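Local coordinates for ECL CdiI (Enterobacter cloacae subsp. cloacae, PDB 4NTQ), which binds the RNase toxin region of CdiA and serves as its immunity protein in contact-dependent growth inhibition, at residues N26-E31 with F78-Y83; K50-G55 with L137-S142; N94-E99 with K111-R116. All blocks are in the same frame, centred on the assembly; numbering follows the deposited sequence.

Interaction 1 (N26-E31 with F78-Y83)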
# COMPACT_ATOMS: atom_id res chain seq x y z
N ASN B 26 2.58 -15.95 -0.44
CA ASN B 26 2.23 -17.35 -0.72
C ASN B 26 1.51 -17.52 -2.07
O ASN B 26 2.12 -17.33 -3.12
CB ASN B 26 1.43 -17.95 0.45
CG ASN B 26 1.21 -19.42 0.29
OD1 ASN B 26 1.82 -20.06 -0.57
ND2 ASN B 26 0.33 -19.98 1.11
N ASP B 27 0.22 -17.86 -2.06
CA ASP B 27 -0.50 -18.06 -3.32
C ASP B 27 -1.12 -16.77 -3.86
O ASP B 27 -1.67 -16.75 -4.96
CB ASP B 27 -1.55 -19.19 -3.23
CG ASP B 27 -2.48 -19.05 -2.02
OD1 ASP B 27 -2.31 -18.10 -1.23
OD2 ASP B 27 -3.37 -19.92 -1.85
N TYR B 28 -1.02 -15.68 -3.09
CA TYR B 28 -1.51 -14.39 -3.56
C TYR B 28 -0.37 -13.53 -4.13
O TYR B 28 0.74 -13.50 -3.60
CB TYR B 28 -2.23 -13.65 -2.44
CG TYR B 28 -2.77 -12.29 -2.83
CD1 TYR B 28 -4.00 -12.16 -3.50
CD2 TYR B 28 -2.06 -11.11 -2.53
CE1 TYR B 28 -4.50 -10.91 -3.85
CE2 TYR B 28 -2.56 -9.86 -2.88
CZ TYR B 28 -3.78 -9.76 -3.55
OH TYR B 28 -4.28 -8.52 -3.90
N GLU B 29 -0.66 -12.86 -5.24
CA GLU B 29 0.23 -11.81 -5.72
C GLU B 29 -0.55 -10.64 -6.30
O GLU B 29 -1.69 -10.80 -6.75
CB GLU B 29 1.27 -12.34 -6.71
CG GLU B 29 0.87 -12.31 -8.14
CD GLU B 29 1.98 -12.80 -9.05
OE1 GLU B 29 2.83 -11.98 -9.50
OE2 GLU B 29 2.00 -14.02 -9.28
N GLU B 30 0.06 -9.46 -6.27
CA GLU B 30 -0.62 -8.24 -6.68
C GLU B 30 0.41 -7.30 -7.24
O GLU B 30 1.44 -7.10 -6.62
CB GLU B 30 -1.32 -7.57 -5.49
CG GLU B 30 -1.92 -6.20 -5.82
CD GLU B 30 -2.72 -5.59 -4.68
OE1 GLU B 30 -3.32 -6.36 -3.89
OE2 GLU B 30 -2.76 -4.35 -4.57
N GLU B 31 0.11 -6.73 -8.41
CA GLU B 31 1.01 -5.80 -9.10
C GLU B 31 1.09 -4.44 -8.38
O GLU B 31 0.09 -3.92 -7.90
CB GLU B 31 0.54 -5.61 -10.55
CG GLU B 31 1.39 -4.68 -11.40
CD GLU B 31 0.98 -4.72 -12.89
OE1 GLU B 31 0.08 -5.52 -13.24
OE2 GLU B 31 1.57 -3.96 -13.69
N PHE B 78 1.22 4.03 0.70
CA PHE B 78 0.70 2.66 0.74
C PHE B 78 1.71 1.78 1.44
O PHE B 78 2.92 1.93 1.24
CB PHE B 78 0.41 2.12 -0.66
CG PHE B 78 -0.72 2.80 -1.35
CD1 PHE B 78 -2.02 2.35 -1.19
CD2 PHE B 78 -0.50 3.91 -2.15
CE1 PHE B 78 -3.07 2.98 -1.82
CE2 PHE B 78 -1.55 4.55 -2.78
CZ PHE B 78 -2.84 4.08 -2.61
N THR B 79 1.22 0.89 2.28
CA THR B 79 2.08 -0.06 2.96
C THR B 79 1.47 -1.44 2.94
O THR B 79 0.26 -1.60 2.79
CB THR B 79 2.25 0.32 4.44
OG1 THR B 79 0.99 0.15 5.10
CG2 THR B 79 2.73 1.76 4.59
N TRP B 80 2.33 -2.44 3.09
CA TRP B 80 1.88 -3.78 3.39
C TRP B 80 2.44 -4.09 4.77
O TRP B 80 3.63 -3.89 5.02
CB TRP B 80 2.33 -4.77 2.31
CG TRP B 80 1.54 -4.53 1.02
CD1 TRP B 80 1.73 -3.51 0.13
CD2 TRP B 80 0.41 -5.27 0.54
NE1 TRP B 80 0.80 -3.59 -0.88
CE2 TRP B 80 -0.02 -4.66 -0.65
CE3 TRP B 80 -0.28 -6.40 1.01
CZ2 TRP B 80 -1.10 -5.14 -1.40
CZ3 TRP B 80 -1.35 -6.88 0.27
CH2 TRP B 80 -1.75 -6.24 -0.92
N VAL B 81 1.56 -4.53 5.66
CA VAL B 81 1.87 -4.64 7.08
C VAL B 81 1.85 -6.09 7.54
O VAL B 81 0.86 -6.80 7.32
CB VAL B 81 0.84 -3.85 7.90
CG1 VAL B 81 1.03 -4.10 9.38
CG2 VAL B 81 0.95 -2.36 7.59
N LEU B 82 2.94 -6.52 8.16
CA LEU B 82 3.10 -7.91 8.58
C LEU B 82 2.90 -8.00 10.09
O LEU B 82 3.52 -7.25 10.84
CB LEU B 82 4.48 -8.45 8.21
CG LEU B 82 4.75 -8.87 6.76
CD1 LEU B 82 4.40 -7.80 5.74
CD2 LEU B 82 6.18 -9.29 6.61
N TYR B 83 2.02 -8.89 10.53
CA TYR B 83 1.81 -9.07 11.95
C TYR B 83 2.27 -10.47 12.31
O TYR B 83 1.85 -11.43 11.68
CB TYR B 83 0.33 -8.91 12.31
CG TYR B 83 -0.22 -7.50 12.25
CD1 TYR B 83 0.02 -6.60 13.29
CD2 TYR B 83 -1.03 -7.08 11.19
CE1 TYR B 83 -0.50 -5.32 13.26
CE2 TYR B 83 -1.56 -5.77 11.14
CZ TYR B 83 -1.29 -4.91 12.19
OH TYR B 83 -1.79 -3.63 12.17
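E30 OE1 is the meeting point of this contact, lying at the edge of the W80 ring, in its plane, 3.4 Å from W80 CH2. The Y28 hydroxyl donates to the same oxygen. That bond is modelled as very short, so its exact length is doubtful. A third partner, R222 NH1 of the CdiA toxin chain, forms a salt bridge with E30 OE1. The positive charge probably steadies the carboxylate as an anion. E30 thereby joins the sheet-to-sheet contact to the toxin-binding surface. E30 reaches the indole with an extended chain. Its CG is anti to the backbone N (chi1 173°), and the carboxylate stands at 78° to the W80 plane. Y28 adds an apolar touch, with Y28 CE2 4.2 Å from W80 CH2. The Y28 and W80 side chains cross at about a right angle. No hydrogen bond joins the segments, and the CA atoms of E30 and W80 are 11.3 Å apart. The side chains thus bridge two antiparallel sheets, with strand 28-35 in one and strand 76-85 in the other. W129 packs on both Y28 and W80, and I23 and I25 of strand 16-25 also meet the indole.

Interaction 2 (K50-G55 with L137-S142)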
# COMPACT_ATOMS: atom_id res chain seq x y z
N LYS B 50 15.20 -2.84 7.56
CA LYS B 50 15.13 -2.28 8.91
C LYS B 50 13.81 -2.64 9.57
O LYS B 50 13.79 -3.09 10.71
CB LYS B 50 15.28 -0.76 8.89
CG LYS B 50 16.69 -0.26 8.62
CD LYS B 50 16.77 1.26 8.71
CE LYS B 50 18.18 1.77 8.49
NZ LYS B 50 18.21 3.24 8.19
N SER B 51 12.72 -2.47 8.82
CA SER B 51 11.38 -2.71 9.34
C SER B 51 11.17 -4.18 9.70
O SER B 51 10.52 -4.50 10.69
CB SER B 51 10.34 -2.25 8.32
OG SER B 51 9.03 -2.49 8.78
N LEU B 52 11.72 -5.07 8.88
CA LEU B 52 11.66 -6.50 9.11
C LEU B 52 12.48 -6.88 10.35
O LEU B 52 12.01 -7.62 11.22
CB LEU B 52 12.12 -7.25 7.86
CG LEU B 52 11.09 -7.20 6.71
CD1 LEU B 52 11.71 -7.65 5.40
CD2 LEU B 52 9.86 -8.05 7.04
N GLY B 53 13.70 -6.36 10.43
CA GLY B 53 14.51 -6.50 11.64
C GLY B 53 13.76 -6.14 12.92
O GLY B 53 13.70 -6.95 13.84
N GLU B 54 13.17 -4.95 12.98
CA GLU B 54 12.42 -4.54 14.18
C GLU B 54 11.29 -5.51 14.48
O GLU B 54 11.21 -6.04 15.59
CB GLU B 54 11.82 -3.13 14.02
CG GLU B 54 12.80 -2.03 13.64
CD GLU B 54 12.09 -0.71 13.36
OE1 GLU B 54 10.86 -0.66 13.57
OE2 GLU B 54 12.76 0.26 12.94
N GLY B 55 10.42 -5.73 13.50
CA GLY B 55 9.26 -6.59 13.70
C GLY B 55 9.63 -8.02 14.05
O GLY B 55 9.10 -8.59 15.00
N LEU B 137 11.35 -14.69 6.98
CA LEU B 137 12.77 -14.75 7.30
C LEU B 137 13.61 -14.80 6.03
O LEU B 137 14.58 -14.05 5.90
CB LEU B 137 13.06 -15.98 8.14
CG LEU B 137 12.55 -15.92 9.57
CD1 LEU B 137 12.85 -17.24 10.30
CD2 LEU B 137 13.19 -14.73 10.28
N ASP B 138 13.24 -15.67 5.09
CA ASP B 138 14.02 -15.80 3.85
C ASP B 138 14.09 -14.45 3.13
O ASP B 138 15.17 -14.00 2.74
CB ASP B 138 13.43 -16.89 2.94
CG ASP B 138 13.47 -18.29 3.56
OD1 ASP B 138 14.39 -18.57 4.36
OD2 ASP B 138 12.56 -19.10 3.26
N PHE B 139 12.95 -13.78 3.01
CA PHE B 139 12.92 -12.45 2.40
C PHE B 139 13.76 -11.43 3.19
O PHE B 139 14.44 -10.59 2.60
CB PHE B 139 11.49 -11.94 2.28
CG PHE B 139 11.37 -10.62 1.58
CD1 PHE B 139 11.82 -10.47 0.28
CD2 PHE B 139 10.79 -9.53 2.21
CE1 PHE B 139 11.70 -9.26 -0.37
CE2 PHE B 139 10.67 -8.32 1.58
CZ PHE B 139 11.13 -8.18 0.28
N TYR B 140 13.70 -11.51 4.51
CA TYR B 140 14.52 -10.66 5.36
C TYR B 140 16.01 -10.91 5.10
O TYR B 140 16.78 -9.99 4.89
CB TYR B 140 14.16 -10.93 6.82
CG TYR B 140 15.18 -10.46 7.84
CD1 TYR B 140 15.38 -9.12 8.08
CD2 TYR B 140 15.91 -11.37 8.57
CE1 TYR B 140 16.29 -8.69 9.01
CE2 TYR B 140 16.82 -10.96 9.53
CZ TYR B 140 17.01 -9.62 9.74
OH TYR B 140 17.92 -9.20 10.69
N HIS B 141 16.40 -12.18 5.10
CA HIS B 141 17.78 -12.55 4.81
C HIS B 141 18.25 -12.11 3.41
O HIS B 141 19.41 -11.71 3.24
CB HIS B 141 17.97 -14.06 4.99
CG HIS B 141 17.89 -14.49 6.42
ND1 HIS B 141 17.45 -15.74 6.80
CD2 HIS B 141 18.21 -13.84 7.56
CE1 HIS B 141 17.49 -15.83 8.12
NE2 HIS B 141 17.95 -14.69 8.60
N SER B 142 17.37 -12.18 2.42
CA SER B 142 17.80 -11.87 1.05
C SER B 142 18.06 -10.38 0.89
O SER B 142 18.91 -9.96 0.10
CB SER B 142 16.76 -12.32 0.03
OG SER B 142 15.57 -11.58 0.20
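The helical segments 50-55 and 137-142 run closer to antiparallel than to parallel, with a signed crossing angle of -134° and axes 9.9 Å apart at closest approach. L52 and Y140 bring the backbones nearest, their CA atoms being 6.3 Å from each other. L52 points at the other helix and uses two parts of its side chain. Its root meets the tyrosine: L52 CB is 3.8 Å from Y140 CD1. Its tip goes to the phenylalanine, where L52 CD1 is 3.8 Å from F139 CD2 and slightly farther from F139 CE2. The L52 and F139 side chains cross at about a right angle. The first bond of the F139 side chain points neither toward nor away from helix 41-58, but its ring end comes nearer. With CG anti to the backbone N (chi1 -176°), the ring is carried to the leucine methyl.

The two helices form a layer packed on the four-stranded antiparallel sheet that begins with strand 61-65. L52 joins the layers, because it also touches S62 and L64 of that strand. F139 extends the apolar contact to W48 of helix 41-58 and to the ring of F2.

Y140 CE1 touches the G53 backbone, 3.8 Å from G53 N and 3.9 Å from G53 CA. The same tyrosine packs on L49 and L56, one turn or so before and after L52. No hydrogen bond crosses between the segments, so apolar packing carries the contact. Within helix 133-144, S142 OG donates to F139 O over 2.8 Å. The donor is tilted 32° from the carbonyl plane.

Interaction 3 (N94-E99 with K111-R116)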
# COMPACT_ATOMS: atom_id res chain seq x y z
N ASN B 94 -2.48 -1.39 4.07
CA ASN B 94 -3.02 -0.23 4.77
C ASN B 94 -2.46 1.03 4.20
O ASN B 94 -1.27 1.08 3.87
CB ASN B 94 -2.74 -0.30 6.28
CG ASN B 94 -3.37 -1.52 6.93
OD1 ASN B 94 -4.31 -2.11 6.39
ND2 ASN B 94 -2.86 -1.91 8.09
N VAL B 95 -3.31 2.03 4.05
CA VAL B 95 -2.86 3.36 3.65
C VAL B 95 -2.63 4.18 4.90
O VAL B 95 -3.52 4.30 5.74
CB VAL B 95 -3.92 4.08 2.82
CG1 VAL B 95 -3.49 5.50 2.56
CG2 VAL B 95 -4.15 3.35 1.53
N ILE B 96 -1.43 4.73 5.04
CA ILE B 96 -1.13 5.61 6.15
C ILE B 96 -1.34 7.08 5.79
O ILE B 96 -0.63 7.62 4.95
CB ILE B 96 0.30 5.45 6.62
CG1 ILE B 96 0.62 3.99 6.91
CG2 ILE B 96 0.51 6.27 7.86
CD1 ILE B 96 1.88 3.83 7.72
N PHE B 97 -2.31 7.72 6.43
CA PHE B 97 -2.61 9.12 6.16
C PHE B 97 -1.75 10.07 6.98
O PHE B 97 -1.64 9.91 8.18
CB PHE B 97 -4.09 9.41 6.41
CG PHE B 97 -4.98 8.91 5.32
CD1 PHE B 97 -4.98 9.52 4.08
CD2 PHE B 97 -5.80 7.82 5.53
CE1 PHE B 97 -5.80 9.05 3.07
CE2 PHE B 97 -6.61 7.34 4.52
CZ PHE B 97 -6.61 7.95 3.29
N LEU B 98 -1.14 11.04 6.31
CA LEU B 98 -0.21 11.95 6.98
C LEU B 98 -0.46 13.42 6.63
O LEU B 98 0.40 14.27 6.88
CB LEU B 98 1.22 11.59 6.60
CG LEU B 98 1.54 10.10 6.57
CD1 LEU B 98 2.87 9.87 5.87
CD2 LEU B 98 1.57 9.55 7.98
N GLU B 99 -1.62 13.70 6.03
CA GLU B 99 -1.94 15.04 5.54
C GLU B 99 -1.87 16.04 6.68
O GLU B 99 -1.38 17.16 6.49
CB GLU B 99 -3.32 15.05 4.89
N LYS B 111 6.05 2.79 14.16
CA LYS B 111 5.29 3.54 15.17
C LYS B 111 3.93 4.00 14.64
O LYS B 111 3.02 4.26 15.42
CB LYS B 111 6.08 4.77 15.66
CG LYS B 111 7.38 4.47 16.40
CD LYS B 111 7.14 3.63 17.65
CE LYS B 111 6.27 4.36 18.68
NZ LYS B 111 6.01 3.54 19.91
N PHE B 112 3.80 4.11 13.32
CA PHE B 112 2.57 4.67 12.74
C PHE B 112 1.53 3.58 12.49
O PHE B 112 0.46 3.83 11.96
CB PHE B 112 2.89 5.46 11.46
CG PHE B 112 3.67 6.72 11.73
CD1 PHE B 112 3.05 7.96 11.67
CD2 PHE B 112 5.01 6.65 12.07
CE1 PHE B 112 3.77 9.13 11.94
CE2 PHE B 112 5.74 7.80 12.34
CZ PHE B 112 5.12 9.05 12.27
N ILE B 113 1.88 2.38 12.90
CA ILE B 113 1.05 1.21 12.69
C ILE B 113 0.59 0.74 14.05
O ILE B 113 1.41 0.65 14.97
CB ILE B 113 1.89 0.06 12.09
CG1 ILE B 113 2.32 0.40 10.66
CG2 ILE B 113 1.14 -1.26 12.18
CD1 ILE B 113 1.19 0.97 9.80
N GLU B 114 -0.70 0.45 14.20
CA GLU B 114 -1.14 -0.04 15.49
C GLU B 114 -1.48 -1.51 15.42
O GLU B 114 -1.35 -2.13 14.35
CB GLU B 114 -2.30 0.79 16.03
CG GLU B 114 -3.59 0.63 15.27
CD GLU B 114 -4.61 1.66 15.72
OE1 GLU B 114 -4.22 2.60 16.45
OE2 GLU B 114 -5.79 1.52 15.33
N SER B 115 -1.90 -2.07 16.54
CA SER B 115 -2.05 -3.51 16.66
C SER B 115 -3.10 -4.00 15.69
O SER B 115 -3.84 -3.20 15.12
CB SER B 115 -2.35 -3.92 18.11
OG SER B 115 -3.74 -4.10 18.30
N ARG B 116 -3.15 -5.31 15.51
CA ARG B 116 -3.91 -5.92 14.43
C ARG B 116 -5.40 -5.99 14.73
O ARG B 116 -5.79 -6.36 15.83
CB ARG B 116 -3.39 -7.34 14.18
CG ARG B 116 -4.27 -8.20 13.29
CD ARG B 116 -3.58 -9.54 13.01
NE ARG B 116 -4.43 -10.47 12.28
CZ ARG B 116 -4.96 -11.57 12.81
NH1 ARG B 116 -4.73 -11.89 14.08
NH2 ARG B 116 -5.73 -12.35 12.06
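I96 meets F112 and I113 along the length of its side chain. CB starts the chain toward the loop segment. On one branch, I96 CG2 passes beside L98 CD2 of its own segment and is 4.4 Å from F112 CB. On the other branch, I96 CG1 approaches I113 CD1 at 4.2 Å. CG1 is anti to the carbonyl carbon (chi1 -53°), and this leads the chain on to its terminal methyl. That tip makes the tightest touch: I96 CD1 is 3.6 Å from I113 CD1, methyl to methyl. I96 CD1 also lies 4.2 Å from F112 CB. The I96 and I113 side chains cross at about a right angle. L98 adds a looser contact, with L98 CD2 4.3 Å from F112 CD1.

No hydrogen bond joins the two segments. The contact is apolar packing that holds a loop against one face of the sheet. F104 meets the F112 ring edge-to-face and also touches L98. Residues alternate along strand 88-97, and V95 and F97 point the other way, where they meet the toxin chain: V95 packs on its F216 and F97 on its Y199. On the loop side, I96 reaches T79 of the adjacent strand 76-85, and I113 extends to Y83 of that strand and to H61 and A63 of strand 61-65, so the loop lies across three neighbouring strands.

Overall arrangement
From the N terminus, strand 28-35 opens interaction 1, which closes only at strand 76-85. Helix 41-58 lies within that span and opens interaction 2, so these two contacts cross along the chain. Interaction 2 closes near the C terminus, at helix 133-144. Interaction 3 forms after interaction 1 has closed and lies wholly within the span of interaction 2. Interaction 1 links the two sheets, interaction 2 pairs the two helices, and interaction 3 fastens a loop to the sheet containing strands 76-85 and 88-97. Strand 76-85 connects them: L82 packs on L52, while T79 and Y83 probably hydrogen-bond to N94 and E114. Interactions 2 and 3 do not touch.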